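Local coordinates for protein fimbrium subunit Fim1C (Bacteroides vulgatus, PDB 4QB7) that is probably a component of the fimbrium tip, part of the cell-surface filaments that mediate adhesion and biofilm formation, at residues N11-V22 and N153-S165. Numbering follows the deposited sequence.
Sequences NRTIGLDVYTEV and NESNKGTVQFKFS. With SO4 (sulfate ion), chain M.
Strand 15-18 pairs in parallel with residues 159-162, the start of the long strand 159-178, within the mixed beta sheet of this fimbrillin-like protein. Segment 11-22 falls within a predicted propeptide; in this structure its residues 15-18 form a strand of the sheet. Five backbone hydrogen bonds join the two, from Gly15 N to Gly158 O at one end to Tyr19 N and Phe162 O, 2.8 Å apart, at the other. Gly158 is the third residue of a type I' turn from Asn156 to Thr159 and has positive phi. Its O also accepts a bond from Trp84 NE1.

One face of the pair is apolar. Leu16 CD2 meets the edge of the Phe162 ring, 3.9 Å from CE2. Val18 CG1 lies in the plane of the Phe164 ring, 3.7 Å from CD2. Phe40 packs edge-to-face on both phenylalanines, and strand 90-97 also lines this side.

The other face is polar. Thr159 CG2 touches Asp17 CB at 3.7 Å. Asp17 and Gln161 lie side by side, with carboxylate and amide planes 25° apart. Gln161 is extended, its CG anti to the backbone N (chi1 -172°), which carries NE2 to a weak bond with Asp17 OD2 at 3.4 Å. NE2 makes a second weak bond, to O4 of a sulfate probably left from crystallisation.

The same NE2 lies at the edge of the Tyr19 ring, with ring and amide planes 83° apart. Lys163 lies across one face of that ring, its CE 4.1 Å from the Tyr19 centroid. With an alanine here the ring would be gone, and Lys163 would probably lose the surface its chain lies against and be freer to turn. Lys163 NZ makes an off-centre cation-pi contact, 4.5 Å from the centroid of the Tyr19 ring.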
ATOM      1  N   ASN A  11     -37.038  -6.421 -12.587  1.00 93.91           N
ATOM      2  CA  ASN A  11     -35.951  -5.704 -13.277  1.00 92.89           C
ATOM      3  C   ASN A  11     -34.786  -6.670 -13.663  1.00 91.91           C
ATOM      4  O   ASN A  11     -34.641  -7.747 -13.062  1.00 91.42           O
ATOM      5  CB  ASN A  11     -35.429  -4.509 -12.426  1.00 94.17           C
ATOM      6  CG  ASN A  11     -34.590  -3.491 -13.188  1.00121.06           C
ATOM      7  OD1 ASN A  11     -33.523  -3.065 -12.726  1.00112.85           O
ATOM      8  ND2 ASN A  11     -35.039  -3.086 -14.380  1.00115.69           N
ATOM      9  N   ARG A  12     -33.977  -6.287 -14.681  1.00 83.12           N
ATOM     10  CA  ARG A  12     -32.887  -7.139 -15.143  1.00 79.22           C
ATOM     11  C   ARG A  12     -31.528  -6.393 -15.242  1.00 75.66           C
ATOM     12  O   ARG A  12     -30.509  -7.056 -15.393  1.00 73.62           O
ATOM     13  CB  ARG A  12     -33.266  -7.782 -16.493  1.00 79.91           C
ATOM     14  CG  ARG A  12     -32.888  -9.266 -16.614  1.00 87.26           C
ATOM     15  CD  ARG A  12     -33.601 -10.031 -17.726  1.00 95.11           C
ATOM     16  NE  ARG A  12     -33.667  -9.316 -19.009  1.00106.32           N
ATOM     17  CZ  ARG A  12     -32.777  -9.424 -19.996  1.00119.56           C
ATOM     18  NH1 ARG A  12     -31.714 -10.213 -19.864  1.00103.20           N
ATOM     19  NH2 ARG A  12     -32.938  -8.733 -21.118  1.00104.38           N
ATOM     20  N   THR A  13     -31.484  -5.055 -15.120  1.00 68.82           N
ATOM     21  CA  THR A  13     -30.185  -4.368 -15.204  1.00 66.50           C
ATOM     22  C   THR A  13     -29.373  -4.559 -13.878  1.00 63.15           C
ATOM     23  O   THR A  13     -29.924  -4.659 -12.766  1.00 61.34           O
ATOM     24  CB  THR A  13     -30.301  -2.889 -15.653  1.00 80.28           C
ATOM     25  OG1 THR A  13     -28.987  -2.312 -15.714  1.00 83.32           O
ATOM     26  CG2 THR A  13     -31.224  -2.055 -14.765  1.00 78.19           C
ATOM     27  N   ILE A  14     -28.053  -4.673 -14.060  1.00 54.96           N
ATOM     28  CA  ILE A  14     -27.087  -4.948 -13.013  1.00 51.94           C
ATOM     29  C   ILE A  14     -26.734  -3.653 -12.328  1.00 56.65           C
ATOM     30  O   ILE A  14     -26.271  -2.713 -12.972  1.00 58.97           O
ATOM     31  CB  ILE A  14     -25.850  -5.696 -13.594  1.00 52.52           C
ATOM     32  CG1 ILE A  14     -26.301  -7.046 -14.194  1.00 51.70           C
ATOM     33  CG2 ILE A  14     -24.741  -5.885 -12.527  1.00 50.11           C
ATOM     34  CD1 ILE A  14     -25.406  -7.669 -15.093  1.00 53.61           C
ATOM     35  N   GLY A  15     -27.012  -3.609 -11.034  1.00 50.43           N
ATOM     36  CA  GLY A  15     -26.721  -2.464 -10.196  1.00 49.86           C
ATOM     37  C   GLY A  15     -25.375  -2.639  -9.537  1.00 53.23           C
ATOM     38  O   GLY A  15     -24.905  -3.777  -9.360  1.00 52.28           O
ATOM     39  N   LEU A  16     -24.726  -1.503  -9.206  1.00 47.89           N
ATOM     40  CA  LEU A  16     -23.428  -1.525  -8.547  1.00 45.97           C
ATOM     41  C   LEU A  16     -23.499  -0.813  -7.238  1.00 50.68           C
ATOM     42  O   LEU A  16     -24.157   0.213  -7.125  1.00 50.98           O
ATOM     43  CB  LEU A  16     -22.294  -0.888  -9.389  1.00 45.02           C
ATOM     44  CG  LEU A  16     -22.086  -1.327 -10.824  1.00 48.21           C
ATOM     45  CD1 LEU A  16     -20.942  -0.569 -11.425  1.00 47.20           C
ATOM     46  CD2 LEU A  16     -21.846  -2.816 -10.920  1.00 49.30           C
ATOM     47  N   ASP A  17     -22.737  -1.303  -6.274  1.00 47.47           N
ATOM     48  CA  ASP A  17     -22.586  -0.698  -4.966  1.00 46.80           C
ATOM     49  C   ASP A  17     -21.209  -1.027  -4.449  1.00 47.52           C
ATOM     50  O   ASP A  17     -20.660  -2.064  -4.788  1.00 47.57           O
ATOM     51  CB  ASP A  17     -23.683  -1.186  -4.001  1.00 49.57           C
ATOM     52  CG  ASP A  17     -23.653  -0.528  -2.633  1.00 59.93           C
ATOM     53  OD1 ASP A  17     -23.348   0.701  -2.562  1.00 61.71           O
ATOM     54  OD2 ASP A  17     -23.961  -1.226  -1.636  1.00 61.58           O
ATOM     55  N   VAL A  18     -20.631  -0.128  -3.674  1.00 43.03           N
ATOM     56  CA  VAL A  18     -19.324  -0.303  -3.046  1.00 41.23           C
ATOM     57  C   VAL A  18     -19.553  -0.110  -1.565  1.00 49.07           C
ATOM     58  O   VAL A  18     -20.157   0.883  -1.150  1.00 49.14           O
ATOM     59  CB  VAL A  18     -18.223   0.606  -3.621  1.00 42.36           C
ATOM     60  CG1 VAL A  18     -16.890   0.380  -2.918  1.00 40.85           C
ATOM     61  CG2 VAL A  18     -18.077   0.400  -5.117  1.00 41.64           C
ATOM     62  N   TYR A  19     -19.164  -1.120  -0.788  1.00 48.78           N
ATOM     63  CA  TYR A  19     -19.329  -1.172   0.649  1.00 51.12           C
ATOM     64  C   TYR A  19     -18.446  -0.126   1.298  1.00 58.25           C
ATOM     65  O   TYR A  19     -17.304   0.053   0.885  1.00 56.20           O
ATOM     66  CB  TYR A  19     -19.014  -2.585   1.151  1.00 53.49           C
ATOM     67  CG  TYR A  19     -18.880  -2.734   2.646  1.00 57.74           C
ATOM     68  CD1 TYR A  19     -17.670  -2.473   3.286  1.00 59.33           C
ATOM     69  CD2 TYR A  19     -19.930  -3.233   3.414  1.00 60.61           C
ATOM     70  CE1 TYR A  19     -17.530  -2.631   4.663  1.00 62.06           C
ATOM     71  CE2 TYR A  19     -19.796  -3.419   4.792  1.00 62.94           C
ATOM     72  CZ  TYR A  19     -18.592  -3.115   5.413  1.00 74.29           C
ATOM     73  OH  TYR A  19     -18.440  -3.271   6.773  1.00 81.79           O
ATOM     74  N   THR A  20     -19.021   0.602   2.277  1.00 60.46           N
ATOM     75  CA  THR A  20     -18.370   1.654   3.053  1.00 61.92           C
ATOM     76  C   THR A  20     -18.084   1.109   4.457  1.00 70.66           C
ATOM     77  O   THR A  20     -18.986   0.624   5.158  1.00 71.42           O
ATOM     78  CB  THR A  20     -19.219   2.953   3.086  1.00 65.03           C
ATOM     79  OG1 THR A  20     -19.516   3.371   1.763  1.00 63.72           O
ATOM     80  CG2 THR A  20     -18.504   4.092   3.764  1.00 63.04           C
ATOM     81  N   GLU A  21     -16.819   1.213   4.852  1.00 69.29           N
ATOM     82  CA  GLU A  21     -16.300   0.799   6.160  1.00 70.81           C
ATOM     83  C   GLU A  21     -16.689   1.835   7.251  1.00 77.94           C
ATOM     84  O   GLU A  21     -16.890   3.014   6.936  1.00 77.31           O
ATOM     85  CB  GLU A  21     -14.762   0.607   6.088  1.00 71.35           C
ATOM     86  CG  GLU A  21     -13.983   1.783   5.488  1.00 84.32           C
ATOM     87  CD  GLU A  21     -13.756   1.848   3.979  1.00105.78           C
ATOM     88  OE1 GLU A  21     -14.729   1.698   3.196  1.00 92.10           O
ATOM     89  OE2 GLU A  21     -12.604   2.158   3.591  1.00 92.44           O
ATOM     90  N   VAL A  22     -16.779   1.390   8.525  1.00 76.70           N
ATOM     91  CA  VAL A  22     -17.124   2.243   9.676  1.00104.37           C
ATOM     92  C   VAL A  22     -15.870   3.003  10.164  1.00113.53           C
ATOM     93  O   VAL A  22     -15.398   3.931   9.503  1.00 74.23           O
ATOM     94  CB  VAL A  22     -17.779   1.411  10.816  1.00109.18           C
ATOM     95  CG1 VAL A  22     -18.072   2.276  12.039  1.00110.15           C
ATOM     96  CG2 VAL A  22     -19.053   0.709  10.331  1.00109.40           C
ATOM     97  N   ASN A 153     -29.900 -12.581 -10.439  1.00 48.77           N
ATOM     98  CA  ASN A 153     -30.735 -11.423 -10.175  1.00 49.22           C
ATOM     99  C   ASN A 153     -31.308 -11.474  -8.747  1.00 53.80           C
ATOM    100  O   ASN A 153     -31.643 -10.437  -8.193  1.00 54.29           O
ATOM    101  CB  ASN A 153     -31.865 -11.407 -11.213  1.00 52.99           C
ATOM    102  CG  ASN A 153     -32.906 -10.335 -11.023  1.00 92.38           C
ATOM    103  OD1 ASN A 153     -32.611  -9.130 -10.914  1.00 90.18           O
ATOM    104  ND2 ASN A 153     -34.156 -10.766 -10.960  1.00 87.24           N
ATOM    105  N   GLU A 154     -31.414 -12.680  -8.164  1.00 51.57           N
ATOM    106  CA  GLU A 154     -32.016 -12.942  -6.859  1.00 52.13           C
ATOM    107  C   GLU A 154     -31.013 -12.925  -5.715  1.00 54.69           C
ATOM    108  O   GLU A 154     -31.416 -12.945  -4.547  1.00 56.54           O
ATOM    109  CB  GLU A 154     -32.731 -14.311  -6.874  1.00 54.64           C
ATOM    110  CG  GLU A 154     -33.864 -14.480  -7.891  1.00 69.61           C
ATOM    111  CD  GLU A 154     -35.063 -13.547  -7.786  1.00114.81           C
ATOM    112  OE1 GLU A 154     -35.367 -13.052  -6.672  1.00109.72           O
ATOM    113  OE2 GLU A 154     -35.723 -13.334  -8.830  1.00124.67           O
ATOM    114  N   SER A 155     -29.722 -12.868  -6.029  1.00 48.15           N
ATOM    115  CA  SER A 155     -28.661 -12.941  -5.027  1.00 46.36           C
ATOM    116  C   SER A 155     -28.721 -11.792  -4.044  1.00 52.27           C
ATOM    117  O   SER A 155     -28.726 -12.038  -2.835  1.00 51.95           O
ATOM    118  CB  SER A 155     -27.289 -13.001  -5.689  1.00 45.50           C
ATOM    119  OG  SER A 155     -27.044 -14.293  -6.214  1.00 49.96           O
ATOM    120  N   ASN A 156     -28.788 -10.542  -4.551  1.00 49.37           N
ATOM    121  CA  ASN A 156     -28.779  -9.356  -3.705  1.00 48.36           C
ATOM    122  C   ASN A 156     -29.555  -8.190  -4.364  1.00 51.75           C
ATOM    123  O   ASN A 156     -29.011  -7.100  -4.567  1.00 51.26           O
ATOM    124  CB  ASN A 156     -27.316  -8.975  -3.400  1.00 44.81           C
ATOM    125  CG  ASN A 156     -27.121  -7.824  -2.449  1.00 61.88           C
ATOM    126  OD1 ASN A 156     -27.818  -7.681  -1.429  1.00 62.02           O
ATOM    127  ND2 ASN A 156     -26.164  -6.980  -2.775  1.00 46.31           N
ATOM    128  N   LYS A 157     -30.843  -8.424  -4.687  1.00 48.34           N
ATOM    129  CA  LYS A 157     -31.747  -7.402  -5.243  1.00 47.56           C
ATOM    130  C   LYS A 157     -31.233  -6.833  -6.598  1.00 51.77           C
ATOM    131  O   LYS A 157     -31.529  -5.680  -6.935  1.00 51.57           O
ATOM    132  CB  LYS A 157     -31.946  -6.269  -4.203  1.00 47.96           C
ATOM    133  CG  LYS A 157     -32.370  -6.811  -2.847  1.00 51.46           C
ATOM    134  CD  LYS A 157     -32.192  -5.856  -1.687  1.00 48.68           C
ATOM    135  CE  LYS A 157     -32.884  -6.434  -0.476  1.00 50.18           C
ATOM    136  NZ  LYS A 157     -33.114  -5.416   0.578  1.00 78.27           N
ATOM    137  N   GLY A 158     -30.471  -7.649  -7.342  1.00 47.43           N
ATOM    138  CA  GLY A 158     -29.872  -7.282  -8.623  1.00 46.66           C
ATOM    139  C   GLY A 158     -28.638  -6.389  -8.524  1.00 49.71           C
ATOM    140  O   GLY A 158     -28.148  -5.900  -9.548  1.00 50.19           O
ATOM    141  N   THR A 159     -28.127  -6.154  -7.303  1.00 43.55           N
ATOM    142  CA  THR A 159     -26.980  -5.275  -7.089  1.00 43.61           C
ATOM    143  C   THR A 159     -25.744  -6.060  -6.674  1.00 48.12           C
ATOM    144  O   THR A 159     -25.798  -6.880  -5.745  1.00 48.25           O
ATOM    145  CB  THR A 159     -27.311  -4.197  -6.034  1.00 48.18           C
ATOM    146  OG1 THR A 159     -28.404  -3.434  -6.510  1.00 50.94           O
ATOM    147  CG2 THR A 159     -26.144  -3.245  -5.747  1.00 44.47           C
ATOM    148  N   VAL A 160     -24.619  -5.749  -7.330  1.00 43.39           N
ATOM    149  CA  VAL A 160     -23.338  -6.351  -7.002  1.00 42.54           C
ATOM    150  C   VAL A 160     -22.679  -5.428  -5.989  1.00 47.60           C
ATOM    151  O   VAL A 160     -22.387  -4.275  -6.309  1.00 48.36           O
ATOM    152  CB  VAL A 160     -22.442  -6.637  -8.251  1.00 44.54           C
ATOM    153  CG1 VAL A 160     -21.213  -7.432  -7.860  1.00 42.85           C
ATOM    154  CG2 VAL A 160     -23.227  -7.384  -9.326  1.00 44.36           C
ATOM    155  N   GLN A 161     -22.512  -5.898  -4.748  1.00 43.53           N
ATOM    156  CA  GLN A 161     -21.858  -5.074  -3.741  1.00 42.21           C
ATOM    157  C   GLN A 161     -20.385  -5.452  -3.623  1.00 47.19           C
ATOM    158  O   GLN A 161     -20.055  -6.534  -3.123  1.00 47.68           O
ATOM    159  CB  GLN A 161     -22.535  -5.165  -2.371  1.00 43.61           C
ATOM    160  CG  GLN A 161     -21.919  -4.135  -1.416  1.00 55.36           C
ATOM    161  CD  GLN A 161     -22.253  -4.311   0.032  1.00 72.37           C
ATOM    162  OE1 GLN A 161     -22.164  -5.408   0.595  1.00 67.81           O
ATOM    163  NE2 GLN A 161     -22.549  -3.201   0.690  1.00 67.33           N
ATOM    164  N   PHE A 162     -19.502  -4.537  -4.043  1.00 42.09           N
ATOM    165  CA  PHE A 162     -18.073  -4.735  -3.965  1.00 39.88           C
ATOM    166  C   PHE A 162     -17.589  -4.304  -2.595  1.00 45.41           C
ATOM    167  O   PHE A 162     -18.140  -3.391  -1.995  1.00 45.97           O
ATOM    168  CB  PHE A 162     -17.351  -3.983  -5.091  1.00 40.60           C
ATOM    169  CG  PHE A 162     -17.764  -4.425  -6.476  1.00 40.86           C
ATOM    170  CD1 PHE A 162     -17.182  -5.541  -7.071  1.00 42.22           C
ATOM    171  CD2 PHE A 162     -18.747  -3.729  -7.183  1.00 42.04           C
ATOM    172  CE1 PHE A 162     -17.594  -5.973  -8.338  1.00 43.15           C
ATOM    173  CE2 PHE A 162     -19.156  -4.158  -8.453  1.00 44.77           C
ATOM    174  CZ  PHE A 162     -18.582  -5.282  -9.021  1.00 43.04           C
ATOM    175  N   LYS A 163     -16.580  -5.001  -2.097  1.00 42.25           N
ATOM    176  CA  LYS A 163     -15.928  -4.850  -0.802  1.00 41.93           C
ATOM    177  C   LYS A 163     -14.452  -4.928  -1.117  1.00 45.24           C
ATOM    178  O   LYS A 163     -13.963  -6.000  -1.454  1.00 44.87           O
ATOM    179  CB  LYS A 163     -16.403  -6.006   0.102  1.00 45.29           C
ATOM    180  CG  LYS A 163     -16.602  -5.740   1.584  1.00 59.64           C
ATOM    181  CD  LYS A 163     -17.868  -6.512   1.973  1.00 76.50           C
ATOM    182  CE  LYS A 163     -18.000  -6.908   3.425  1.00 87.51           C
ATOM    183  NZ  LYS A 163     -19.396  -7.370   3.718  1.00 88.09           N
ATOM    184  N   PHE A 164     -13.771  -3.780  -1.156  1.00 41.81           N
ATOM    185  CA  PHE A 164     -12.368  -3.708  -1.530  1.00 40.30           C
ATOM    186  C   PHE A 164     -11.431  -3.930  -0.356  1.00 45.12           C
ATOM    187  O   PHE A 164     -11.646  -3.383   0.727  1.00 45.00           O
ATOM    188  CB  PHE A 164     -12.078  -2.355  -2.175  1.00 41.23           C
ATOM    189  CG  PHE A 164     -12.691  -2.248  -3.548  1.00 42.16           C
ATOM    190  CD1 PHE A 164     -12.124  -2.913  -4.634  1.00 43.52           C
ATOM    191  CD2 PHE A 164     -13.819  -1.466  -3.765  1.00 43.82           C
ATOM    192  CE1 PHE A 164     -12.688  -2.811  -5.906  1.00 44.61           C
ATOM    193  CE2 PHE A 164     -14.398  -1.386  -5.037  1.00 46.69           C
ATOM    194  CZ  PHE A 164     -13.819  -2.047  -6.102  1.00 44.45           C
ATOM    195  N   SER A 165     -10.378  -4.733  -0.579  1.00 41.53           N
ATOM    196  CA  SER A 165      -9.360  -5.000   0.440  1.00 40.45           C
ATOM    197  C   SER A 165      -8.028  -4.456  -0.009  1.00 42.38           C
ATOM    198  O   SER A 165      -7.743  -4.474  -1.201  1.00 39.83           O
ATOM    199  CB  SER A 165      -9.247  -6.498   0.698  1.00 43.69           C
ATOM    200  OG  SER A 165     -10.243  -6.935   1.605  1.00 52.13           O
TER
HETATM  201  S   SO4 M 412     -24.026  -2.977   4.283  0.60 90.85           S
HETATM  202  O1  SO4 M 412     -24.540  -2.447   5.550  0.60 90.65           O
HETATM  203  O2  SO4 M 412     -23.531  -4.349   4.468  0.60 89.88           O
HETATM  204  O3  SO4 M 412     -25.097  -2.985   3.285  0.60 90.91           O
HETATM  205  O4  SO4 M 412     -22.941  -2.109   3.824  0.60 91.19           O
HETATM  206  O   HOH W   1     -15.071  -1.343   0.183  1.00 40.50           O